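Local coordinates for protein metallo-beta-lactamase (Serratia marcescens, PDB 5AYA) that probably hydrolyses beta-lactam antibiotics as a zinc-dependent metallo-beta-lactamase of subclass B3, here holding the inhibitor L-captopril across its zinc site, at residues 15-20 with 29-34; 140-145 with 157-162; 146-151 with 193-198; 175-180 with 250-255. One frame throughout, in Å; residues are numbered along the deposited sequence.

Interaction 1: 15-20 with 29-34; sequences YGNTHY and VLLSSP. With NA (sodium ion), chain D.
His19 and Ser32 meet on the side of the hairpin that also carries Leu30. The imidazole brings its edge to the serine, and NE2 forms a 3.1 Å hydrogen bond with Ser32 OG, in which either could be the donor, the hydroxyl lying close to the ring plane. With chi1 at -45° the ring is set beside its own backbone N, where NE2 reaches diagonally past Leu30 to the serine. ND1 is hydrogen-bonded to Thr13 OG1, and the two bonds together fix the rotation of the ring.

On the other side the side chains of Thr18 and Val29 slant across each other, Thr18 CG2 to Val29 CG1 at 3.8 Å. Thr18 OG1 lies against Leu31 CD1 but is hydrogen-bonded to Ser161 OG. That same Leu31 methyl is 3.6 Å from Asn17 OD1.

The backbones run antiparallel. His19 and Leu30 exchange two bonds (His19 N to Leu30 O 2.9 Å, Leu30 N to His19 O 2.8 Å), and Ser32 N adds a third to Asn17 O. Residues 15-18 form a type II' turn with Gly16 at positive phi, linking strand 12-15 to this hairpin.

Asn17 OD1 binds a sodium ion at 2.9 Å although it also lies 3.0 Å from Ser32 O, another acceptor; the cation probably compensates OD1 and ties the turn to strand 155-163 through Gln160 O.

Interaction 2: 140-145 with 157-162; sequences LAVKAH and WTWQSC. With NA (sodium ion), chain D.
Val142 and Ala144 pack against the indole of Trp157 on the buried side of the strand pair. Val142 CG1 reaches Trp157 CE3 at 3.8 Å and also touches Trp159 CE3, and so fits between the two tryptophans, while Ala144 CB approaches Trp157 CZ3 at 3.7 Å. Trp159 NE1 is hydrogen-bonded to Thr18 OG1 of the other sheet.

The opposite side is more polar. Thr158 OG1 sits at the ring edge of His145, in the ring plane and 2.8 Å from NE2, a hydrogen bond in which either atom could be the donor; chi1 of 59° places this hydroxyl between the backbone N and carbonyl carbon. Lys143 runs out extended from its CB.

Between them the backbones are joined tightly at Lys143 and Thr158 (Lys143 N to Thr158 O 2.8 Å, Thr158 N to Lys143 O 3.0 Å). Toward Ala141 the strands part and solvent fills in: one water bridges Ala141 O, at 2.9 Å, and Gln160 N. Another accepts from Ala141 N and binds the sodium ion. Gln160 O coordinates that sodium directly at 2.6 Å.

This is an antiparallel hairpin, strands 140-146 and 155-163, in the second sheet of the alpha-beta/beta-alpha sandwich that defines the metallo-beta-lactamase fold.

Interaction 3: 146-151 with 193-198; sequences ATPGHT and VASLRG. With ZN (zinc ion), chain B; X8Z (L-captopril), chain H.
His150 touches Leu196 through its backbone, while its imidazole points away from helix 190-205 into the metal site. NE2 binds zinc at 2.0 Å, and captopril C1 comes up obliquely to CE1 at 3.3 Å. The His72 ring meets this imidazole edge-to-face, whereas that of His74 is inclined to it by about 50°. His72 and His74 share the same zinc, so the arrangement is the three-histidine site of the alpha-beta/beta-alpha metallo-beta-lactamase fold, with His150 supplied by the loop after strand 140-146. The other ring nitrogen, ND1, is hydrogen-bonded to Thr177 O, a second-shell contact that holds the ring in its orientation. With chi1 at 178°, CG is anti to the backbone N, and the ring extends from the loop toward the metal.

The puckered Pro148 ring rests its CG on Ser195 CB at 4.0 Å. Ser195 OG turns back to its own helix and bonds Glu191 O. Gly149 has a positive phi of 132°, and the isobutyl group of Leu196 packs on its main chain, CG lying 3.6 Å from Gly149 CA. A CB here would run into Leu196 CD2 and the preceding carbonyl O, so the close approach depends on the missing side chain. Leu196 CD2 continues to His150 N at 3.8 Å. The join between loop and helix is thus apolar and close. Pro148 O and Ser195 O, both acceptors, approach to 3.2 Å; both lie within hydrogen-bonding reach of Ser199 OG, whose single proton can serve one at a time. Beside NE2 of His150, captopril atom S coordinates the same zinc at 2.3 Å.

Interaction 4: 175-180 with 250-255; sequences SLTAVS and RKRLET. With X8Z (L-captopril), chain H.
Arg252 reaches from helix 241-260 across Thr177, Ala178 and Val179 to the bound captopril. Its CB points toward the loop, and CG, anti to the backbone N (chi1 -177°), lies 4.3 Å from Ala178 N. The chain then bends at chi2 (65°), and CD and NE carry the guanidinium toward captopril. NH1 passes Thr177 CG2 at 3.8 Å, and NH2 lies 3.6 Å from Val179 CG1, both methyls being set obliquely to the flat group. At its edge and in its plane lies captopril O3, of the carboxylate: NH2 donates to O3 at 3.0 Å with an angle of 157°, while NH1 to the same O3 is long and weak. The charges are complementary, so the arginine probably anchors the carboxylate end of the inhibitor.

Thr177 holds the middle of the ligand, OG1 donating to the captopril amide oxygen O1 at 2.8 Å. Val179 CG2 rests on the ligand methyl C3. Ala178, the centre of an inverse gamma turn, directs CB at Leu253 CD1, 3.9 Å away.

The loop follows strand 166-173 and lies between two helices: Leu176 touches Phe200 and Val203 of helix 190-205 and Ile245 of helix 241-260, and Leu253 packs on Arg197.

Interactions 1 and 2 lie on the same side of the chain's centre, and 3 and 4 lie together, opposite interaction 1. The first two are antiparallel hairpins from different sheets, joined face to face through Thr18, Trp159 and Ser161 and sharing one sodium ion; backbone bonds dominate both, with interaction 1 buried and interaction 2 partly open to water. Interactions 3 and 4 are buried loop-to-helix contacts without direct hydrogen bonds between their segments, relying on apolar packing; captopril touches the loop in both but a helix only in interaction 4. Strand 140-146 leads straight into the zinc-binding loop, so interaction 2 adjoins interaction 3 in sequence, and Leu253 connects the helices of interactions 3 and 4.

Interaction 1: 15-20 with 29-34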
# COMPACT_ATOMS: atom_id res chain seq x y z
N TYR A 15 9.95 -12.17 -1.10
CA TYR A 15 11.41 -12.12 -1.37
C TYR A 15 12.17 -11.74 -0.11
O TYR A 15 11.98 -10.65 0.43
CB TYR A 15 11.74 -11.10 -2.47
CG TYR A 15 13.11 -11.31 -3.12
CD1 TYR A 15 13.32 -12.30 -4.08
CD2 TYR A 15 14.19 -10.47 -2.81
CE1 TYR A 15 14.56 -12.50 -4.66
CE2 TYR A 15 15.45 -10.68 -3.38
CZ TYR A 15 15.63 -11.67 -4.33
OH TYR A 15 16.89 -11.91 -4.87
N GLY A 16 13.03 -12.64 0.36
CA GLY A 16 13.90 -12.30 1.49
C GLY A 16 13.06 -12.10 2.73
O GLY A 16 12.33 -13.01 3.13
N ASN A 17 13.17 -10.90 3.31
CA ASN A 17 12.42 -10.50 4.52
C ASN A 17 11.11 -9.74 4.18
O ASN A 17 10.40 -9.27 5.07
CB ASN A 17 13.33 -9.69 5.48
CG ASN A 17 13.78 -8.34 4.91
OD1 ASN A 17 13.95 -7.35 5.65
ND2 ASN A 17 14.00 -8.29 3.62
N THR A 18 10.74 -9.76 2.91
CA THR A 18 9.43 -9.24 2.46
C THR A 18 8.37 -10.35 2.39
O THR A 18 8.50 -11.31 1.63
CB THR A 18 9.51 -8.56 1.07
OG1 THR A 18 10.41 -7.44 1.13
CG2 THR A 18 8.14 -8.06 0.63
N HIS A 19 7.32 -10.20 3.20
CA HIS A 19 6.31 -11.26 3.35
C HIS A 19 4.94 -10.66 3.14
O HIS A 19 4.65 -9.58 3.62
CB HIS A 19 6.30 -11.87 4.76
CG HIS A 19 7.65 -12.19 5.30
ND1 HIS A 19 8.38 -13.29 4.89
CD2 HIS A 19 8.45 -11.50 6.15
CE1 HIS A 19 9.54 -13.30 5.52
NE2 HIS A 19 9.60 -12.23 6.30
N TYR A 20 4.06 -11.43 2.50
CA TYR A 20 2.66 -11.05 2.34
C TYR A 20 1.87 -11.53 3.56
O TYR A 20 1.97 -12.70 3.94
CB TYR A 20 2.11 -11.65 1.05
CG TYR A 20 0.75 -11.11 0.63
CD1 TYR A 20 -0.41 -11.55 1.25
CD2 TYR A 20 0.64 -10.21 -0.42
CE1 TYR A 20 -1.65 -11.07 0.86
CE2 TYR A 20 -0.59 -9.70 -0.79
CZ TYR A 20 -1.74 -10.16 -0.16
OH TYR A 20 -2.97 -9.71 -0.55
N VAL A 29 2.02 -6.12 3.72
CA VAL A 29 3.33 -6.70 3.64
C VAL A 29 3.96 -6.44 4.95
O VAL A 29 3.84 -5.33 5.48
CB VAL A 29 4.15 -6.02 2.55
CG1 VAL A 29 5.64 -6.14 2.84
CG2 VAL A 29 3.76 -6.58 1.20
N LEU A 30 4.62 -7.47 5.48
CA LEU A 30 5.49 -7.34 6.62
C LEU A 30 6.95 -7.40 6.19
O LEU A 30 7.33 -8.20 5.34
CB LEU A 30 5.19 -8.43 7.64
CG LEU A 30 5.90 -8.25 9.00
CD1 LEU A 30 5.05 -7.40 9.92
CD2 LEU A 30 6.15 -9.62 9.63
N LEU A 31 7.71 -6.43 6.65
CA LEU A 31 9.12 -6.38 6.35
C LEU A 31 9.81 -6.64 7.66
O LEU A 31 9.74 -5.83 8.59
CB LEU A 31 9.46 -5.02 5.75
CG LEU A 31 10.89 -4.79 5.27
CD1 LEU A 31 11.18 -5.63 4.04
CD2 LEU A 31 11.06 -3.30 4.99
N SER A 32 10.41 -7.81 7.78
CA SER A 32 10.82 -8.32 9.08
C SER A 32 12.31 -8.12 9.33
O SER A 32 13.12 -8.12 8.40
CB SER A 32 10.46 -9.80 9.16
OG SER A 32 11.28 -10.55 8.28
N SER A 33 12.67 -7.91 10.60
CA SER A 33 14.06 -7.94 11.03
C SER A 33 14.10 -8.41 12.47
O SER A 33 13.11 -8.27 13.19
CB SER A 33 14.70 -6.55 10.93
OG SER A 33 14.52 -5.82 12.15
N PRO A 34 15.27 -8.89 12.93
CA PRO A 34 15.54 -9.16 14.35
C PRO A 34 15.31 -7.97 15.27
O PRO A 34 15.28 -8.15 16.48
CB PRO A 34 17.03 -9.49 14.37
CG PRO A 34 17.33 -9.96 12.99
CD PRO A 34 16.46 -9.14 12.09
NA NA D . 14.99 -5.10 4.08
O HOH W 1 15.05 -2.43 4.36

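Interaction 2: 140-145 with 157-162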
# COMPACT_ATOMS: atom_id res chain seq x y z
N LEU A 140 16.37 -2.02 8.78
CA LEU A 140 15.36 -1.70 7.75
C LEU A 140 15.43 -0.23 7.32
O LEU A 140 15.68 0.65 8.13
CB LEU A 140 13.96 -2.01 8.25
CG LEU A 140 13.70 -3.45 8.68
CD1 LEU A 140 12.26 -3.60 9.14
CD2 LEU A 140 13.99 -4.43 7.57
N ALA A 141 15.23 0.02 6.02
CA ALA A 141 15.15 1.37 5.50
C ALA A 141 14.11 1.46 4.39
O ALA A 141 14.29 0.88 3.31
CB ALA A 141 16.51 1.81 4.98
N VAL A 142 13.02 2.17 4.68
CA VAL A 142 11.89 2.31 3.78
C VAL A 142 11.78 3.78 3.40
O VAL A 142 11.76 4.65 4.27
CB VAL A 142 10.57 1.85 4.44
CG1 VAL A 142 9.42 1.89 3.45
CG2 VAL A 142 10.69 0.45 4.99
N LYS A 143 11.69 4.04 2.10
CA LYS A 143 11.59 5.39 1.56
C LYS A 143 10.16 5.68 1.12
O LYS A 143 9.55 4.91 0.37
CB LYS A 143 12.57 5.59 0.39
CG LYS A 143 12.73 7.05 -0.02
CD LYS A 143 13.66 7.18 -1.21
CE LYS A 143 13.88 8.63 -1.58
NZ LYS A 143 15.03 8.72 -2.52
N ALA A 144 9.62 6.77 1.65
CA ALA A 144 8.39 7.35 1.15
C ALA A 144 8.57 8.10 -0.17
O ALA A 144 9.41 9.01 -0.27
CB ALA A 144 7.80 8.29 2.18
N HIS A 145 7.64 7.85 -1.08
CA HIS A 145 7.50 8.60 -2.33
C HIS A 145 6.07 9.13 -2.39
O HIS A 145 5.13 8.34 -2.28
CB HIS A 145 7.77 7.69 -3.52
CG HIS A 145 9.12 7.03 -3.49
ND1 HIS A 145 10.22 7.55 -4.13
CD2 HIS A 145 9.53 5.87 -2.91
CE1 HIS A 145 11.26 6.76 -3.93
NE2 HIS A 145 10.87 5.75 -3.17
N TRP A 157 5.84 3.16 -1.22
CA TRP A 157 6.90 2.83 -0.26
C TRP A 157 7.90 1.88 -0.92
O TRP A 157 7.50 0.91 -1.57
CB TRP A 157 6.28 2.18 0.97
CG TRP A 157 5.26 3.07 1.73
CD1 TRP A 157 3.90 3.00 1.64
CD2 TRP A 157 5.53 4.05 2.75
NE1 TRP A 157 3.32 3.89 2.51
CE2 TRP A 157 4.30 4.54 3.21
CE3 TRP A 157 6.70 4.55 3.33
CZ2 TRP A 157 4.20 5.50 4.20
CZ3 TRP A 157 6.60 5.52 4.31
CH2 TRP A 157 5.35 5.96 4.75
N THR A 158 9.20 2.15 -0.74
CA THR A 158 10.27 1.34 -1.34
C THR A 158 11.34 0.92 -0.34
O THR A 158 11.64 1.63 0.63
CB THR A 158 11.00 2.11 -2.47
OG1 THR A 158 11.58 3.33 -1.97
CG2 THR A 158 10.06 2.44 -3.62
N TRP A 159 12.02 -0.17 -0.69
CA TRP A 159 13.07 -0.74 0.14
C TRP A 159 13.78 -1.86 -0.64
O TRP A 159 13.45 -2.12 -1.80
CB TRP A 159 12.48 -1.27 1.44
CG TRP A 159 11.56 -2.44 1.27
CD1 TRP A 159 11.89 -3.76 1.29
CD2 TRP A 159 10.13 -2.39 1.23
NE1 TRP A 159 10.78 -4.53 1.12
CE2 TRP A 159 9.68 -3.72 1.05
CE3 TRP A 159 9.19 -1.36 1.25
CZ2 TRP A 159 8.33 -4.04 0.96
CZ3 TRP A 159 7.85 -1.67 1.07
CH2 TRP A 159 7.43 -3.00 0.98
N GLN A 160 14.71 -2.53 0.03
CA GLN A 160 15.51 -3.57 -0.57
C GLN A 160 15.44 -4.82 0.30
O GLN A 160 15.40 -4.71 1.52
CB GLN A 160 16.95 -3.05 -0.67
CG GLN A 160 17.99 -4.06 -1.08
CD GLN A 160 19.37 -3.44 -1.20
OE1 GLN A 160 19.73 -2.90 -2.25
NE2 GLN A 160 20.17 -3.52 -0.12
N SER A 161 15.29 -5.98 -0.33
CA SER A 161 15.40 -7.26 0.34
C SER A 161 16.34 -8.14 -0.45
O SER A 161 16.46 -7.97 -1.67
CB SER A 161 14.05 -7.95 0.48
OG SER A 161 13.16 -7.19 1.30
N CYS A 162 16.96 -9.11 0.24
CA CYS A 162 18.06 -9.90 -0.35
C CYS A 162 17.81 -11.40 -0.15
O CYS A 162 17.34 -11.81 0.91
CB CYS A 162 19.39 -9.45 0.29
SG CYS A 162 19.72 -7.67 0.20
NA NA D . 14.99 -5.10 4.08
O HOH W 2 15.89 -1.17 2.10
O HOH W 3 14.96 2.37 1.11
O HOH W 1 15.05 -2.43 4.36

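Interaction 3: 146-151 with 193-198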
# COMPACT_ATOMS: atom_id res chain seq x y z
N ALA A 146 5.89 10.45 -2.47
CA ALA A 146 4.55 11.03 -2.69
C ALA A 146 3.99 10.62 -4.05
O ALA A 146 4.62 10.86 -5.10
CB ALA A 146 4.56 12.55 -2.57
N THR A 147 2.84 9.96 -4.03
CA THR A 147 2.18 9.59 -5.26
C THR A 147 0.71 9.97 -5.11
O THR A 147 -0.15 9.09 -5.00
CB THR A 147 2.32 8.10 -5.61
OG1 THR A 147 1.88 7.29 -4.51
CG2 THR A 147 3.78 7.75 -5.99
N PRO A 148 0.43 11.28 -5.09
CA PRO A 148 -0.96 11.67 -4.89
C PRO A 148 -1.78 11.61 -6.17
O PRO A 148 -1.28 11.20 -7.25
CB PRO A 148 -0.83 13.10 -4.36
CG PRO A 148 0.41 13.63 -5.04
CD PRO A 148 1.32 12.44 -5.26
N GLY A 149 -3.07 11.92 -6.03
CA GLY A 149 -4.02 11.82 -7.12
C GLY A 149 -5.30 11.08 -6.76
O GLY A 149 -6.40 11.62 -6.90
N HIS A 150 -5.15 9.80 -6.43
CA HIS A 150 -6.24 8.93 -6.00
C HIS A 150 -6.69 9.42 -4.64
O HIS A 150 -7.87 9.35 -4.29
CB HIS A 150 -5.75 7.45 -5.98
CG HIS A 150 -6.77 6.45 -5.51
ND1 HIS A 150 -7.56 5.74 -6.39
CD2 HIS A 150 -6.98 5.89 -4.29
CE1 HIS A 150 -8.29 4.87 -5.73
NE2 HIS A 150 -7.96 4.93 -4.45
N THR A 151 -5.70 9.81 -3.82
CA THR A 151 -5.90 10.59 -2.60
C THR A 151 -4.79 11.64 -2.58
O THR A 151 -3.76 11.47 -3.26
CB THR A 151 -5.77 9.76 -1.31
OG1 THR A 151 -4.42 9.29 -1.17
CG2 THR A 151 -6.75 8.57 -1.28
N VAL A 193 -5.81 16.19 -11.14
CA VAL A 193 -5.37 15.58 -12.37
C VAL A 193 -3.86 15.72 -12.58
O VAL A 193 -3.22 14.75 -12.96
CB VAL A 193 -6.11 16.19 -13.59
CG1 VAL A 193 -5.52 15.66 -14.89
CG2 VAL A 193 -7.61 15.90 -13.51
N ALA A 194 -3.32 16.93 -12.44
CA ALA A 194 -1.87 17.12 -12.52
C ALA A 194 -1.08 16.22 -11.53
O ALA A 194 0.02 15.74 -11.86
CB ALA A 194 -1.52 18.59 -12.30
N SER A 195 -1.65 15.95 -10.36
CA SER A 195 -1.01 15.12 -9.33
C SER A 195 -0.93 13.69 -9.76
O SER A 195 0.06 13.01 -9.50
CB SER A 195 -1.82 15.17 -8.04
OG SER A 195 -1.57 16.38 -7.38
N LEU A 196 -2.03 13.20 -10.30
CA LEU A 196 -2.08 11.88 -10.91
C LEU A 196 -1.03 11.74 -11.99
O LEU A 196 -0.29 10.75 -12.03
CB LEU A 196 -3.46 11.60 -11.51
CG LEU A 196 -4.48 11.01 -10.55
CD1 LEU A 196 -5.83 10.87 -11.24
CD2 LEU A 196 -4.02 9.65 -10.06
N ARG A 197 -0.92 12.75 -12.84
CA ARG A 197 0.07 12.72 -13.89
C ARG A 197 1.50 12.70 -13.35
O ARG A 197 2.33 11.94 -13.84
CB ARG A 197 -0.12 13.91 -14.82
CG ARG A 197 -1.30 13.74 -15.76
CD ARG A 197 -1.28 14.73 -16.91
NE ARG A 197 -2.63 15.13 -17.31
CZ ARG A 197 -3.49 14.35 -17.97
NH1 ARG A 197 -3.19 13.10 -18.26
NH2 ARG A 197 -4.69 14.83 -18.29
N GLY A 198 1.79 13.58 -12.38
CA GLY A 198 3.06 13.57 -11.65
C GLY A 198 3.42 12.21 -11.09
O GLY A 198 4.58 11.79 -11.13
ZN ZN B . -8.41 3.97 -2.72
O1 X8Z H . -8.03 0.86 -7.57
C4 X8Z H . -8.95 0.21 -7.07
C2 X8Z H . -9.66 0.74 -5.86
C1 X8Z H . -8.68 1.63 -5.12
S X8Z H . -9.24 2.00 -3.46
C3 X8Z H . -10.97 1.47 -6.19
N X8Z H . -9.33 -1.01 -7.50
C8 X8Z H . -8.60 -1.72 -8.55
C9 X8Z H . -8.58 -1.00 -9.85
O3 X8Z H . -9.67 -0.33 -10.22
O2 X8Z H . -7.62 -1.09 -10.60
C5 X8Z H . -10.47 -1.78 -7.00
C6 X8Z H . -10.45 -3.11 -7.73
C7 X8Z H . -9.34 -3.04 -8.76

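Interaction 4: 175-180 with 250-255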
# COMPACT_ATOMS: atom_id res chain seq x y z
N SER A 175 -2.36 2.97 -5.12
CA SER A 175 -3.30 3.03 -6.24
C SER A 175 -3.12 4.33 -6.99
O SER A 175 -3.03 5.41 -6.39
CB SER A 175 -4.77 2.88 -5.78
OG SER A 175 -4.89 1.87 -4.80
N LEU A 176 -3.13 4.22 -8.31
CA LEU A 176 -3.01 5.36 -9.23
C LEU A 176 -4.28 5.52 -10.09
O LEU A 176 -4.25 6.19 -11.14
CB LEU A 176 -1.80 5.14 -10.13
CG LEU A 176 -0.45 4.93 -9.40
CD1 LEU A 176 0.64 4.58 -10.41
CD2 LEU A 176 -0.07 6.17 -8.59
N THR A 177 -5.40 5.04 -9.56
CA THR A 177 -6.66 4.97 -10.30
C THR A 177 -7.53 6.22 -10.09
O THR A 177 -7.77 6.65 -8.96
CB THR A 177 -7.44 3.68 -9.94
OG1 THR A 177 -7.49 3.47 -8.52
CG2 THR A 177 -6.80 2.49 -10.61
N ALA A 178 -7.90 6.85 -11.21
CA ALA A 178 -8.95 7.87 -11.22
C ALA A 178 -10.34 7.24 -10.97
O ALA A 178 -11.04 6.82 -11.89
CB ALA A 178 -8.94 8.61 -12.56
N VAL A 179 -10.70 7.13 -9.71
CA VAL A 179 -12.04 6.69 -9.37
C VAL A 179 -12.52 7.50 -8.19
O VAL A 179 -11.72 8.05 -7.45
CB VAL A 179 -12.08 5.19 -9.01
CG1 VAL A 179 -11.96 4.34 -10.27
CG2 VAL A 179 -10.99 4.84 -8.01
N SER A 180 -13.84 7.60 -8.04
CA SER A 180 -14.43 8.59 -7.15
C SER A 180 -15.85 8.18 -6.77
O SER A 180 -16.30 7.09 -7.09
CB SER A 180 -14.42 9.96 -7.84
OG SER A 180 -15.21 9.94 -9.01
N ARG A 250 -2.53 5.61 -16.16
CA ARG A 250 -2.61 6.70 -17.15
C ARG A 250 -3.69 6.44 -18.20
O ARG A 250 -4.37 7.37 -18.62
CB ARG A 250 -1.26 6.89 -17.85
CG ARG A 250 -1.10 8.25 -18.51
CD ARG A 250 0.20 8.34 -19.28
NE ARG A 250 1.33 8.78 -18.45
CZ ARG A 250 2.39 8.04 -18.12
NH1 ARG A 250 2.48 6.76 -18.51
NH2 ARG A 250 3.35 8.55 -17.37
N LYS A 251 -3.85 5.18 -18.61
CA LYS A 251 -4.96 4.81 -19.48
C LYS A 251 -6.28 5.05 -18.77
O LYS A 251 -7.23 5.58 -19.36
CB LYS A 251 -4.87 3.34 -19.89
CG LYS A 251 -5.87 2.93 -20.98
CD LYS A 251 -5.69 1.47 -21.40
CE LYS A 251 -7.00 0.81 -21.79
NZ LYS A 251 -6.88 -0.68 -21.86
N ARG A 252 -6.32 4.69 -17.50
CA ARG A 252 -7.54 4.80 -16.71
C ARG A 252 -7.98 6.26 -16.55
O ARG A 252 -9.18 6.54 -16.51
CB ARG A 252 -7.34 4.14 -15.35
CG ARG A 252 -8.58 4.13 -14.48
CD ARG A 252 -9.69 3.27 -15.07
NE ARG A 252 -10.56 2.77 -14.02
CZ ARG A 252 -10.23 1.78 -13.18
NH1 ARG A 252 -9.09 1.12 -13.33
NH2 ARG A 252 -11.07 1.45 -12.19
N LEU A 253 -7.02 7.18 -16.51
CA LEU A 253 -7.35 8.60 -16.50
C LEU A 253 -7.89 9.11 -17.84
O LEU A 253 -8.70 10.03 -17.86
CB LEU A 253 -6.14 9.43 -16.07
CG LEU A 253 -6.35 10.95 -15.93
CD1 LEU A 253 -7.47 11.26 -14.95
CD2 LEU A 253 -5.07 11.65 -15.49
N GLU A 254 -7.45 8.53 -18.95
CA GLU A 254 -8.01 8.86 -20.26
C GLU A 254 -9.46 8.42 -20.31
O GLU A 254 -10.38 9.24 -20.45
CB GLU A 254 -7.22 8.17 -21.37
CG GLU A 254 -5.76 8.60 -21.44
CD GLU A 254 -5.59 10.08 -21.16
OE1 GLU A 254 -6.28 10.89 -21.81
OE2 GLU A 254 -4.83 10.43 -20.23
N THR A 255 -9.65 7.12 -20.10
CA THR A 255 -10.97 6.51 -20.03
C THR A 255 -11.95 7.29 -19.15
O THR A 255 -13.12 7.45 -19.52
CB THR A 255 -10.87 5.04 -19.54
OG1 THR A 255 -9.92 4.31 -20.34
CG2 THR A 255 -12.24 4.37 -19.58
O1 X8Z H . -8.03 0.86 -7.57
C4 X8Z H . -8.95 0.21 -7.07
C2 X8Z H . -9.66 0.74 -5.86
C1 X8Z H . -8.68 1.63 -5.12
S X8Z H . -9.24 2.00 -3.46
C3 X8Z H . -10.97 1.47 -6.19
N X8Z H . -9.33 -1.01 -7.50
C8 X8Z H . -8.60 -1.72 -8.55
C9 X8Z H . -8.58 -1.00 -9.85
O3 X8Z H . -9.67 -0.33 -10.22
O2 X8Z H . -7.62 -1.09 -10.60
C5 X8Z H . -10.47 -1.78 -7.00
C6 X8Z H . -10.45 -3.11 -7.73
C7 X8Z H . -9.34 -3.04 -8.76